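Local coordinates for protein intimin (Escherichia coli O127:H6 str. E2348/69, PDB 6TQD) that is an outer-membrane adhesin of attaching and effacing bacteria, whose extracellular passenger, including the Ig-like domains here, is held in an extended form and probably displays the receptor-binding tip, at residues Ala134-Lys137 and Ala142-Asn145. Sequence-based numbering, arbitrary orientation.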
loop_
_atom_site.group_PDB
_atom_site.type_symbol
_atom_site.label_atom_id
_atom_site.label_comp_id
_atom_site.label_asym_id
_atom_site.label_seq_id
_atom_site.Cartn_x
_atom_site.Cartn_y
_atom_site.Cartn_z
ATOM N N ALA A 134 6.357 13.570 2.846
ATOM C CA ALA A 134 5.956 12.270 3.349
ATOM C C ALA A 134 4.495 12.041 3.004
ATOM O O ALA A 134 3.662 12.945 3.155
ATOM C CB ALA A 134 6.106 12.209 4.866
ATOM N N THR A 135 4.196 10.844 2.516
ATOM C CA THR A 135 2.834 10.412 2.247
ATOM C C THR A 135 2.453 9.346 3.258
ATOM O O THR A 135 3.204 8.387 3.466
ATOM C CB THR A 135 2.713 9.860 0.826
ATOM O OG1 THR A 135 3.156 10.841 -0.117
ATOM C CG2 THR A 135 1.252 9.524 0.524
ATOM N N VAL A 136 1.295 9.520 3.891
ATOM C CA VAL A 136 0.787 8.596 4.897
ATOM C C VAL A 136 -0.441 7.900 4.332
ATOM O O VAL A 136 -1.393 8.565 3.912
ATOM C CB VAL A 136 0.433 9.326 6.211
ATOM C CG1 VAL A 136 -0.172 8.343 7.216
ATOM C CG2 VAL A 136 1.664 10.002 6.788
ATOM N N LYS A 137 -0.438 6.569 4.359
ATOM C CA LYS A 137 -1.569 5.792 3.870
ATOM C C LYS A 137 -1.869 4.674 4.859
ATOM O O LYS A 137 -1.029 4.286 5.678
ATOM C CB LYS A 137 -1.293 5.155 2.495
ATOM C CG LYS A 137 -0.864 6.136 1.426
ATOM C CD LYS A 137 -0.637 5.418 0.112
ATOM C CE LYS A 137 -0.037 6.327 -0.939
ATOM N NZ LYS A 137 0.237 5.576 -2.198
ATOM N N ALA A 142 -4.730 7.367 1.284
ATOM C CA ALA A 142 -4.124 8.498 1.979
ATOM C C ALA A 142 -4.922 8.886 3.216
ATOM O O ALA A 142 -6.163 8.890 3.196
ATOM C CB ALA A 142 -4.046 9.695 1.029
ATOM N N GLN A 143 -4.207 9.249 4.286
ATOM C CA GLN A 143 -4.791 9.578 5.580
ATOM C C GLN A 143 -4.571 11.049 5.910
ATOM O O GLN A 143 -3.431 11.530 5.924
ATOM C CB GLN A 143 -4.183 8.697 6.679
ATOM C CG GLN A 143 -4.350 7.199 6.443
ATOM C CD GLN A 143 -5.786 6.729 6.554
ATOM O OE1 GLN A 143 -6.400 6.803 7.620
ATOM N NE2 GLN A 143 -6.334 6.247 5.449
ATOM N N ALA A 144 -5.657 11.753 6.220
ATOM C CA ALA A 144 -5.637 13.189 6.466
ATOM C C ALA A 144 -5.445 13.523 7.939
ATOM O O ALA A 144 -5.942 12.831 8.828
ATOM C CB ALA A 144 -6.961 13.792 5.987
ATOM N N ASN A 145 -4.667 14.582 8.192
ATOM C CA ASN A 145 -4.511 15.176 9.526
ATOM C C ASN A 145 -3.715 14.288 10.487
ATOM O O ASN A 145 -3.920 14.337 11.704
ATOM C CB ASN A 145 -5.875 15.564 10.116
ATOM C CG ASN A 145 -5.761 16.560 11.254
ATOM O OD1 ASN A 145 -6.458 16.448 12.261
ATOM N ND2 ASN A 145 -4.886 17.535 11.098
#
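Val136 O accepts the one hydrogen bond between 134-137 and 142-145, from Gln143 N at 2.9 Å. The N-H...O angle of 155° is moderately straight, and the donor is tilted 31° from the carbonyl plane. A weaker CA-H...O contact from Ala142 CA at 3.3 Å to the same oxygen supplements it. Beside this bond lies the packed part: Val136 CG1, anti to the backbone N (chi1 177°), meets Gln143 CB at 4.1 Å, the two side chains crossing at about a right angle. Val136 is buried, with Val112 and Val148 against it. Gln143 CG comes over the backbone of Lys137, 3.9 Å from Lys137 C; the Gln143 side chain then bends at chi2, which brings NE2 to a hydrogen bond with Val141 O. The other face is looser: there Lys137 and Ala142, an antiparallel non-hydrogen-bonded pair with CA atoms 4.2 Å apart, are both partly exposed, unlike buried Val136. Lys137 CG lies 4.1 Å from Ala142 N, and the rest of the lysine runs on extended. Strands 130-138 and 141-142 pair antiparallel with two residues between them, a short beta-hairpin whose second strand soon leaves for strand 147-154 of the other sheet in this bacterial Ig-like beta-sandwich.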